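Local coordinates for GlcNAc Inducible Gene 2, GIG2 (Candida albicans, PDB 6AKZ), which binds iron and is probably an oxygenase of the DUF1479 family, a cupin-clan protein encoded by a gene that N-acetylglucosamine induces, at residues 37-40 and 41-45; 47-50 and 51-55; 208-211 and 212-215; 275-278 and 279-282. One frame throughout, in Å; residues are numbered along the deposited sequence.

Interaction 1 of 4, residues 37-40 and 41-45; sequences ASWK and RLLVE
Leu-43 lies against the indole of Trp-39, four residues back along the helix. Its CG stands over the five-membered ring, 4.2 Å from the centroid and 22° off the ring normal, a CH-pi contact. Its two methyls spread over the same indole: CD1 comes within 3.5 Å of Trp-39 NE1, while CD2 reaches toward the benzo ring at CZ2. Leu-42 meets the other end of the indole obliquely, with its CD2 at 4.2 Å from Trp-39 CE3. The torsions explain the meeting: Trp-39 sends CG away from its own backbone N (chi1 173°), and Leu-43 turns CG to the side of its N (chi1 -67°), back toward the tryptophan.

Round the helix, the chain of Arg-41 bends back and lays its guanidinium face over Ser-38 CA, with NH2 3.5 Å from Ser-38 CB. The group is held there by a salt bridge from NE to Glu-219 and a hydrogen bond from NH2 to the carbonyl of Gly-216. Beneath these side chains run the backbone bonds Arg-41 N to Ala-37 O (3.1 Å), Leu-42 N to Ser-38 O (2.9 Å) and Leu-43 N to Trp-39 O (3.1 Å); the next, Val-44 N to Lys-40 O, is weak. Ser-38 O also accepts from Trp-218 NE1, and Ser-38 OG bonds back to Val-35 O. Farther out, the indole stacks with Phe-291 and meets Tyr-303 edge-to-face, while Leu-42 rests on Leu-280 and Ala-283. This is an amphipathic alpha-helix, 32-56, whose i to i+4 aromatic-aliphatic pair faces helix 278-287.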
loop_
_atom_site.group_PDB
_atom_site.type_symbol
_atom_site.label_atom_id
_atom_site.label_comp_id
_atom_site.label_asym_id
_atom_site.label_seq_id
_atom_site.Cartn_x
_atom_site.Cartn_y
_atom_site.Cartn_z
ATOM N N ALA A 37 -7.617 -16.659 -23.858
ATOM C CA ALA A 37 -6.815 -17.824 -23.560
ATOM C C ALA A 37 -6.077 -17.658 -22.246
ATOM O O ALA A 37 -5.988 -18.623 -21.474
ATOM C CB ALA A 37 -5.830 -18.134 -24.643
ATOM N N SER A 38 -5.615 -16.425 -22.006
ATOM C CA SER A 38 -4.779 -16.121 -20.827
ATOM C C SER A 38 -5.609 -16.262 -19.522
ATOM O O SER A 38 -5.055 -16.660 -18.489
ATOM C CB SER A 38 -4.158 -14.720 -20.947
ATOM O OG SER A 38 -5.063 -13.683 -20.584
ATOM N N TRP A 39 -6.877 -15.867 -19.581
ATOM C CA TRP A 39 -7.833 -16.004 -18.490
ATOM C C TRP A 39 -8.084 -17.446 -18.113
ATOM O O TRP A 39 -8.152 -17.805 -16.932
ATOM C CB TRP A 39 -9.164 -15.354 -18.842
ATOM C CG TRP A 39 -10.277 -15.611 -17.779
ATOM C CD1 TRP A 39 -11.263 -16.577 -17.814
ATOM C CD2 TRP A 39 -10.476 -14.895 -16.536
ATOM N NE1 TRP A 39 -12.077 -16.469 -16.696
ATOM C CE2 TRP A 39 -11.597 -15.466 -15.887
ATOM C CE3 TRP A 39 -9.795 -13.853 -15.892
ATOM C CZ2 TRP A 39 -12.068 -14.999 -14.657
ATOM C CZ3 TRP A 39 -10.311 -13.375 -14.686
ATOM C CH2 TRP A 39 -11.409 -13.946 -14.075
ATOM N N LYS A 40 -8.180 -18.307 -19.131
ATOM C CA LYS A 40 -8.274 -19.729 -18.882
ATOM C C LYS A 40 -7.004 -20.350 -18.243
ATOM O O LYS A 40 -7.110 -21.106 -17.285
ATOM C CB LYS A 40 -8.625 -20.384 -20.203
ATOM C CG LYS A 40 -10.045 -20.023 -20.579
ATOM C CD LYS A 40 -10.369 -20.529 -21.966
ATOM C CE LYS A 40 -11.728 -20.000 -22.349
ATOM N NZ LYS A 40 -11.943 -20.476 -23.757
ATOM N N ARG A 41 -5.839 -20.042 -18.768
ATOM C CA ARG A 41 -4.544 -20.419 -18.136
ATOM C C ARG A 41 -4.480 -19.919 -16.645
ATOM O O ARG A 41 -3.990 -20.626 -15.763
ATOM C CB ARG A 41 -3.348 -19.826 -18.834
ATOM C CG ARG A 41 -3.177 -20.199 -20.304
ATOM C CD ARG A 41 -1.728 -19.973 -20.764
ATOM N NE ARG A 41 -1.341 -18.556 -20.672
ATOM C CZ ARG A 41 -1.540 -17.645 -21.606
ATOM N NH1 ARG A 41 -2.151 -17.973 -22.765
ATOM N NH2 ARG A 41 -1.134 -16.399 -21.394
ATOM N N LEU A 42 -4.926 -18.700 -16.431
ATOM C CA LEU A 42 -4.888 -18.072 -15.122
ATOM C C LEU A 42 -5.688 -18.872 -14.062
ATOM O O LEU A 42 -5.175 -19.167 -12.980
ATOM C CB LEU A 42 -5.392 -16.642 -15.182
ATOM C CG LEU A 42 -5.524 -15.930 -13.831
ATOM C CD1 LEU A 42 -4.123 -15.774 -13.188
ATOM C CD2 LEU A 42 -6.167 -14.599 -14.000
ATOM N N LEU A 43 -6.928 -19.208 -14.398
ATOM C CA LEU A 43 -7.755 -19.964 -13.524
ATOM C C LEU A 43 -7.204 -21.321 -13.181
ATOM O O LEU A 43 -7.285 -21.726 -12.009
ATOM C CB LEU A 43 -9.174 -20.068 -14.086
ATOM C CG LEU A 43 -10.036 -18.827 -14.177
ATOM C CD1 LEU A 43 -11.441 -19.235 -14.594
ATOM C CD2 LEU A 43 -10.114 -17.965 -12.914
ATOM N N VAL A 44 -6.534 -21.961 -14.131
ATOM C CA VAL A 44 -5.951 -23.247 -13.895
ATOM C C VAL A 44 -4.827 -23.066 -12.854
ATOM O O VAL A 44 -4.837 -23.742 -11.864
ATOM C CB VAL A 44 -5.430 -23.878 -15.199
ATOM C CG1 VAL A 44 -4.552 -25.094 -14.902
ATOM C CG2 VAL A 44 -6.620 -24.208 -16.119
ATOM N N GLU A 45 -3.977 -22.050 -13.050
ATOM C CA GLU A 45 -2.852 -21.739 -12.121
ATOM C C GLU A 45 -3.374 -21.327 -10.748
ATOM O O GLU A 45 -2.758 -21.725 -9.720
ATOM C CB GLU A 45 -1.905 -20.649 -12.625
ATOM C CG GLU A 45 -1.083 -21.083 -13.836
ATOM C CD GLU A 45 -0.447 -22.455 -13.646
ATOM O OE1 GLU A 45 0.420 -22.565 -12.738
ATOM O OE2 GLU A 45 -0.883 -23.434 -14.317
#

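Interaction 2 of 4, residues 47-50 and 51-55; sequences NKEF and TEIAK
Phe-50 overlaps Ile-53 along the buried side of the helix, the two side chains lying next to each other and pointing the same way. Phe-50 CD1 and Ile-53 CD1 are 4.1 Å apart, and the methyl approaches the ring obliquely. Ile-53 places CG1 on the side of its backbone N (chi1 -68°), which brings that carbon within 3.4 Å of Glu-49 O and carries CD1 on toward the phenyl ring.

A second meeting involves Thr-51, whose hydroxyl turns back to the carbonyl one turn earlier. OG1 donates to Asn-47 O at 2.6 Å, nearly along the C=O axis (C=O...donor angle 160°). The amide N of Thr-51 reaches Asn-47 O too, at 3.3 Å, but from above the carbonyl plane, so one acceptor is gripped by both the side chain and the main chain of a single residue. The threonine torsion, chi1 -66°, sets OG1 beside its own N, which brings the hydroxyl to the oxygen that the helical N-H already meets. This is the side-chain-to-backbone bond that serine and threonine commonly make inside an alpha-helix, here near the C-terminal end of helix 32-56.

The ordinary i to i+4 ladder continues through Glu-52 N to Lys-48 O, Ile-53 N to Glu-49 O (3.0 Å) and Ala-54 N to Phe-50 O (3.0 Å). On the side facing the rest of the molecule, the phenyl ring of Phe-50 also touches Leu-275 and Leu-280, and Glu-49 OE2 lies very close to Ser-277 OG, a probable hydrogen bond whose length is doubtful. Asn-47, Thr-51 and Glu-52 belong to the outer surface, although Asn-47 also touches Gln-333.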
loop_
_atom_site.group_PDB
_atom_site.type_symbol
_atom_site.label_atom_id
_atom_site.label_comp_id
_atom_site.label_asym_id
_atom_site.label_seq_id
_atom_site.Cartn_x
_atom_site.Cartn_y
_atom_site.Cartn_z
ATOM N N ASN A 47 -6.124 -22.295 -9.295
ATOM C CA ASN A 47 -6.634 -23.435 -8.529
ATOM C C ASN A 47 -5.505 -24.277 -7.946
ATOM O O ASN A 47 -5.571 -24.695 -6.776
ATOM C CB ASN A 47 -7.597 -24.264 -9.361
ATOM C CG ASN A 47 -8.451 -25.163 -8.487
ATOM O OD1 ASN A 47 -8.821 -24.795 -7.358
ATOM N ND2 ASN A 47 -8.707 -26.364 -8.957
ATOM N N LYS A 48 -4.437 -24.445 -8.697
ATOM C CA LYS A 48 -3.280 -25.131 -8.203
ATOM C C LYS A 48 -2.583 -24.371 -7.055
ATOM O O LYS A 48 -2.358 -24.949 -5.983
ATOM C CB LYS A 48 -2.243 -25.391 -9.279
ATOM C CG LYS A 48 -2.602 -26.437 -10.311
ATOM C CD LYS A 48 -1.650 -26.436 -11.522
ATOM C CE LYS A 48 -0.171 -26.259 -11.186
ATOM N NZ LYS A 48 0.380 -27.370 -10.339
ATOM N N GLU A 49 -2.323 -23.070 -7.246
ATOM C CA GLU A 49 -1.416 -22.362 -6.328
ATOM C C GLU A 49 -2.227 -21.993 -5.086
ATOM O O GLU A 49 -1.683 -22.057 -3.975
ATOM C CB GLU A 49 -0.843 -21.112 -6.955
ATOM C CG GLU A 49 0.011 -20.279 -5.983
ATOM C CD GLU A 49 0.866 -19.179 -6.603
ATOM O OE1 GLU A 49 1.748 -19.525 -7.426
ATOM O OE2 GLU A 49 0.709 -17.964 -6.244
ATOM N N PHE A 50 -3.499 -21.632 -5.237
ATOM C CA PHE A 50 -4.280 -21.147 -4.061
ATOM C C PHE A 50 -4.684 -22.338 -3.198
ATOM O O PHE A 50 -4.777 -22.193 -1.984
ATOM C CB PHE A 50 -5.487 -20.255 -4.339
ATOM C CG PHE A 50 -5.170 -18.909 -4.956
ATOM C CD1 PHE A 50 -3.861 -18.517 -5.310
ATOM C CD2 PHE A 50 -6.212 -18.022 -5.169
ATOM C CE1 PHE A 50 -3.620 -17.286 -5.905
ATOM C CE2 PHE A 50 -5.957 -16.765 -5.705
ATOM C CZ PHE A 50 -4.653 -16.418 -6.103
ATOM N N THR A 51 -4.847 -23.512 -3.823
ATOM C CA THR A 51 -4.962 -24.731 -3.083
ATOM C C THR A 51 -3.741 -24.953 -2.219
ATOM O O THR A 51 -3.913 -25.320 -1.031
ATOM C CB THR A 51 -5.253 -25.908 -4.025
ATOM O OG1 THR A 51 -6.534 -25.741 -4.616
ATOM C CG2 THR A 51 -5.210 -27.266 -3.292
ATOM N N GLU A 52 -2.531 -24.855 -2.785
ATOM C CA GLU A 52 -1.316 -25.070 -2.015
ATOM C C GLU A 52 -1.267 -24.082 -0.836
ATOM O O GLU A 52 -1.002 -24.445 0.252
ATOM C CB GLU A 52 -0.081 -25.007 -2.906
ATOM C CG GLU A 52 1.207 -25.089 -2.151
ATOM C CD GLU A 52 2.491 -25.018 -2.986
ATOM O OE1 GLU A 52 2.663 -25.957 -3.791
ATOM O OE2 GLU A 52 3.431 -24.163 -2.728
ATOM N N ILE A 53 -1.662 -22.836 -1.066
ATOM C CA ILE A 53 -1.600 -21.837 -0.015
ATOM C C ILE A 53 -2.489 -22.253 1.130
ATOM O O ILE A 53 -2.103 -22.234 2.286
ATOM C CB ILE A 53 -2.004 -20.434 -0.491
ATOM C CG1 ILE A 53 -0.962 -19.926 -1.448
ATOM C CG2 ILE A 53 -2.225 -19.527 0.740
ATOM C CD1 ILE A 53 -1.321 -18.581 -2.092
ATOM N N ALA A 54 -3.731 -22.565 0.776
ATOM C CA ALA A 54 -4.760 -22.979 1.761
ATOM C C ALA A 54 -4.265 -24.185 2.610
ATOM O O ALA A 54 -4.522 -24.270 3.823
ATOM C CB ALA A 54 -6.028 -23.332 1.041
ATOM N N LYS A 55 -3.591 -25.113 1.981
ATOM C CA LYS A 55 -3.128 -26.305 2.668
ATOM C C LYS A 55 -1.846 -26.093 3.482
ATOM O O LYS A 55 -1.468 -26.972 4.268
ATOM C CB LYS A 55 -2.934 -27.507 1.720
ATOM C CG LYS A 55 -4.230 -28.008 1.085
ATOM C CD LYS A 55 -4.078 -29.142 0.108
ATOM C CE LYS A 55 -5.464 -29.550 -0.383
ATOM N NZ LYS A 55 -6.227 -30.186 0.714
#

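Interaction 3 of 4, residues 208-211 and 212-215; sequences EVYK and SIFE
Tyr-210 and Ile-213 run alongside each other in the same direction, their side chains leaving one side of a tight helical turn. The tyrosine ring meets the isoleucine obliquely, with Tyr-210 CD1 at 4.2 Å from Ile-213 CD1. Phe-214 approaches the tyrosine nearer its root: Phe-214 CE2 lies 3.9 Å from Tyr-210 CB, and its ring also passes close to the Tyr-210 carbonyl. One face of the phenol is covered by the preceding residue, Val-209, whose CG1 sits over the ring centre. The hydroxyl of Tyr-210 is fixed by a hydrogen bond to Asp-352.

These residues start the short helix 211-214. Tyr-210 takes the N-cap position, after a type I beta turn from Glu-208 to Lys-211, and its carbonyl accepts a good bond from Phe-214 N (3.2 Å, in the carbonyl plane) and a weak one from Ile-213 N. A water bridges the first turn, donating to Val-209 O and accepting from Ser-212 N, 3.0 Å from each.

On the outer side, Lys-211 and Glu-215 cross one another in an i to i+4 salt bridge. NZ of Lys-211 bonds to OE2 of Glu-215 at 2.7 Å, coming from above the carboxylate plane. The lysine gets there by bending only at its last torsion (chi4 -75°), while the glutamate chain is extended beyond CG, and Lys-211 CE lies 3.5 Å from the same oxygen. Toward the interior, Tyr-210 and Phe-214 both touch Met-286 of helix 278-287, and Ile-213 touches Leu-287 there.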
loop_
_atom_site.group_PDB
_atom_site.type_symbol
_atom_site.label_atom_id
_atom_site.label_comp_id
_atom_site.label_asym_id
_atom_site.label_seq_id
_atom_site.Cartn_x
_atom_site.Cartn_y
_atom_site.Cartn_z
ATOM N N GLU A 208 -1.803 1.614 -17.506
ATOM C CA GLU A 208 -0.638 1.159 -18.205
ATOM C C GLU A 208 0.271 0.283 -17.364
ATOM O O GLU A 208 1.013 -0.491 -17.940
ATOM C CB GLU A 208 0.277 2.287 -18.747
ATOM C CG GLU A 208 -0.189 2.956 -19.999
ATOM C CD GLU A 208 -0.098 2.064 -21.235
ATOM O OE1 GLU A 208 1.014 1.692 -21.780
ATOM O OE2 GLU A 208 -1.192 1.745 -21.645
ATOM N N VAL A 209 0.267 0.458 -16.048
ATOM C CA VAL A 209 0.950 -0.485 -15.107
ATOM C C VAL A 209 0.611 -1.953 -15.427
ATOM O O VAL A 209 1.443 -2.847 -15.280
ATOM C CB VAL A 209 0.598 -0.129 -13.643
ATOM C CG1 VAL A 209 1.174 -1.154 -12.643
ATOM C CG2 VAL A 209 1.060 1.276 -13.325
ATOM N N TYR A 210 -0.658 -2.203 -15.810
ATOM C CA TYR A 210 -1.214 -3.536 -16.038
ATOM C C TYR A 210 -1.313 -3.914 -17.546
ATOM O O TYR A 210 -1.914 -4.928 -17.892
ATOM C CB TYR A 210 -2.586 -3.621 -15.360
ATOM C CG TYR A 210 -2.526 -3.209 -13.898
ATOM C CD1 TYR A 210 -1.962 -4.044 -12.942
ATOM C CD2 TYR A 210 -2.964 -1.963 -13.459
ATOM C CE1 TYR A 210 -1.903 -3.659 -11.655
ATOM C CE2 TYR A 210 -2.934 -1.621 -12.156
ATOM C CZ TYR A 210 -2.370 -2.464 -11.265
ATOM O OH TYR A 210 -2.262 -2.067 -9.988
ATOM N N LYS A 211 -0.597 -3.218 -18.411
ATOM C CA LYS A 211 -0.618 -3.500 -19.834
ATOM C C LYS A 211 -0.404 -4.976 -20.198
ATOM O O LYS A 211 -1.117 -5.488 -21.021
ATOM C CB LYS A 211 0.472 -2.680 -20.500
ATOM C CG LYS A 211 0.439 -2.723 -22.025
ATOM C CD LYS A 211 1.110 -1.450 -22.547
ATOM C CE LYS A 211 0.872 -1.213 -24.016
ATOM N NZ LYS A 211 1.735 -2.167 -24.779
ATOM N N SER A 212 0.569 -5.642 -19.579
ATOM C CA SER A 212 0.894 -7.055 -19.872
ATOM C C SER A 212 -0.319 -7.945 -19.637
ATOM O O SER A 212 -0.575 -8.842 -20.415
ATOM C CB SER A 212 2.053 -7.553 -19.006
ATOM O OG SER A 212 3.302 -7.030 -19.447
ATOM N N ILE A 213 -1.113 -7.619 -18.625
ATOM C CA ILE A 213 -2.322 -8.376 -18.362
ATOM C C ILE A 213 -3.377 -8.124 -19.465
ATOM O O ILE A 213 -3.999 -9.054 -19.957
ATOM C CB ILE A 213 -2.848 -8.013 -16.990
ATOM C CG1 ILE A 213 -1.811 -8.390 -15.906
ATOM C CG2 ILE A 213 -4.236 -8.587 -16.754
ATOM C CD1 ILE A 213 -2.224 -7.894 -14.534
ATOM N N PHE A 214 -3.586 -6.880 -19.826
ATOM C CA PHE A 214 -4.570 -6.539 -20.834
ATOM C C PHE A 214 -4.193 -6.981 -22.243
ATOM O O PHE A 214 -5.032 -6.924 -23.169
ATOM C CB PHE A 214 -4.771 -5.062 -20.830
ATOM C CG PHE A 214 -5.425 -4.548 -19.565
ATOM C CD1 PHE A 214 -6.504 -5.176 -19.019
ATOM C CD2 PHE A 214 -4.911 -3.425 -18.920
ATOM C CE1 PHE A 214 -7.139 -4.643 -17.873
ATOM C CE2 PHE A 214 -5.508 -2.911 -17.813
ATOM C CZ PHE A 214 -6.629 -3.493 -17.273
ATOM N N GLU A 215 -2.949 -7.387 -22.426
ATOM C CA GLU A 215 -2.517 -7.915 -23.729
ATOM C C GLU A 215 -2.502 -9.428 -23.827
ATOM O O GLU A 215 -2.160 -9.941 -24.877
ATOM C CB GLU A 215 -1.115 -7.432 -24.021
ATOM C CG GLU A 215 -1.092 -5.967 -24.359
ATOM C CD GLU A 215 0.312 -5.480 -24.661
ATOM O OE1 GLU A 215 1.269 -6.126 -24.192
ATOM O OE2 GLU A 215 0.417 -4.427 -25.330
HETATM O O HOH W 1 2.523 -4.417 -17.617
#

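Interaction 4 of 4, residues 275-278 and 279-282; sequences LPSL and KLSM
The start of helix 278-287, just after strand 272-274, is the setting, with the side chain of Leu-275 about 7 Å from that of the iron ligand His-355. Ser-281 ties the helix back to the residue at its N-cap position. Its OG donates to Ser-277 O at 2.8 Å and its backbone N donates to the same oxygen at 3.1 Å, the two arriving from opposite faces of the carbonyl plane. Chi1 of -72° puts OG beside the Ser-281 N, which is why both donors can reach one acceptor.

Leu-275 closes over that hydroxyl from the strand side: its CD1 is 3.6 Å from Ser-281 OG, and CD2 lies only slightly farther away. Between Leu-275 and Ser-277, Pro-276 is the centre of an inverse gamma turn, closed by Ser-277 N bonding to Leu-275 O (2.7 Å).

The Ser-277 hydroxyl does not cap the helix directly. It accepts from a water at 2.5 Å, and that water in turn accepts from Leu-280 N at 3.0 Å, so the first-turn amide is linked to the serine through the water. OG also touches Leu-280 CB, and the Glu-49 carboxylate of helix 32-56 lies close to it as well, at a doubtfully short distance. The next backbone bond, Met-282 N to Leu-278 O (3.1 Å), continues the helix. Ser-277 packs on Phe-50, while Lys-279 NZ is held by the Glu-219 carbonyl. The arrangement is a strand-to-helix junction with a water-mediated link at the helix N terminus.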
loop_
_atom_site.group_PDB
_atom_site.type_symbol
_atom_site.label_atom_id
_atom_site.label_comp_id
_atom_site.label_asym_id
_atom_site.label_seq_id
_atom_site.Cartn_x
_atom_site.Cartn_y
_atom_site.Cartn_z
ATOM N N LEU A 275 -3.644 -12.458 0.869
ATOM C CA LEU A 275 -3.617 -13.450 -0.201
ATOM C C LEU A 275 -2.217 -13.345 -0.766
ATOM O O LEU A 275 -1.967 -12.513 -1.642
ATOM C CB LEU A 275 -4.656 -13.107 -1.264
ATOM C CG LEU A 275 -5.228 -14.283 -1.997
ATOM C CD1 LEU A 275 -6.267 -13.763 -3.005
ATOM C CD2 LEU A 275 -4.126 -15.001 -2.670
ATOM N N PRO A 276 -1.309 -14.251 -0.365
ATOM C CA PRO A 276 0.084 -14.060 -0.643
ATOM C C PRO A 276 0.498 -14.532 -2.043
ATOM O O PRO A 276 1.351 -15.442 -2.241
ATOM C CB PRO A 276 0.753 -14.815 0.528
ATOM C CG PRO A 276 -0.148 -16.014 0.675
ATOM C CD PRO A 276 -1.517 -15.343 0.630
ATOM N N SER A 277 -0.186 -14.017 -3.064
ATOM C CA SER A 277 0.173 -14.371 -4.409
ATOM C C SER A 277 -0.090 -13.107 -5.274
ATOM O O SER A 277 -1.196 -12.864 -5.730
ATOM C CB SER A 277 -0.694 -15.551 -4.896
ATOM O OG SER A 277 -0.393 -15.914 -6.269
ATOM N N LEU A 278 0.957 -12.357 -5.572
ATOM C CA LEU A 278 0.760 -11.006 -6.075
ATOM C C LEU A 278 0.317 -10.999 -7.546
ATOM O O LEU A 278 -0.672 -10.354 -7.908
ATOM C CB LEU A 278 2.049 -10.177 -5.817
ATOM C CG LEU A 278 2.085 -8.758 -6.286
ATOM C CD1 LEU A 278 0.951 -7.957 -5.678
ATOM C CD2 LEU A 278 3.453 -8.170 -5.816
ATOM N N LYS A 279 1.082 -11.687 -8.396
ATOM C CA LYS A 279 0.817 -11.738 -9.796
ATOM C C LYS A 279 -0.499 -12.397 -10.104
ATOM O O LYS A 279 -1.265 -11.837 -10.910
ATOM C CB LYS A 279 1.930 -12.446 -10.568
ATOM C CG LYS A 279 1.863 -12.359 -12.076
ATOM C CD LYS A 279 2.880 -13.329 -12.689
ATOM C CE LYS A 279 4.287 -12.807 -12.621
ATOM N NZ LYS A 279 5.232 -13.859 -13.056
ATOM N N LEU A 280 -0.780 -13.564 -9.560
ATOM C CA LEU A 280 -2.065 -14.208 -9.855
ATOM C C LEU A 280 -3.229 -13.374 -9.390
ATOM O O LEU A 280 -4.282 -13.288 -10.068
ATOM C CB LEU A 280 -2.125 -15.611 -9.248
ATOM C CG LEU A 280 -1.213 -16.637 -9.827
ATOM C CD1 LEU A 280 -1.385 -17.971 -9.163
ATOM C CD2 LEU A 280 -1.370 -16.773 -11.312
ATOM N N SER A 281 -3.093 -12.775 -8.204
ATOM C CA SER A 281 -4.107 -11.877 -7.707
ATOM C C SER A 281 -4.492 -10.737 -8.682
ATOM O O SER A 281 -5.664 -10.508 -8.957
ATOM C CB SER A 281 -3.763 -11.311 -6.344
ATOM O OG SER A 281 -3.873 -12.268 -5.278
ATOM N N MET A 282 -3.509 -9.996 -9.126
ATOM C CA MET A 282 -3.779 -8.880 -9.984
ATOM C C MET A 282 -4.189 -9.269 -11.422
ATOM O O MET A 282 -4.923 -8.562 -12.056
ATOM C CB MET A 282 -2.631 -7.864 -9.975
ATOM C CG MET A 282 -2.434 -7.147 -8.641
ATOM S SD MET A 282 -3.933 -6.404 -7.985
ATOM C CE MET A 282 -4.434 -5.258 -9.259
HETATM O O HOH W 2 1.262 -14.998 -7.936
#

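How the interactions relate
From the N terminus, interactions 1 and 2 follow each other on helix 32-56, their centres 15 Å apart. Interaction 3 comes far later, at the start of helix 211-214, and interaction 4 opens helix 278-287 after strand 272-274. Each closes only a short local turn; all four run in series, none enclosing or crossing another. Space joins what sequence separates: interaction 4 touches the other three. It meets interaction 1 through Leu-280, interaction 2 through Ser-277, and interaction 3 through Met-282, which borders Tyr-210 and Ile-213. Helix 278-287 thus joins helix 32-56 to helix 211-214.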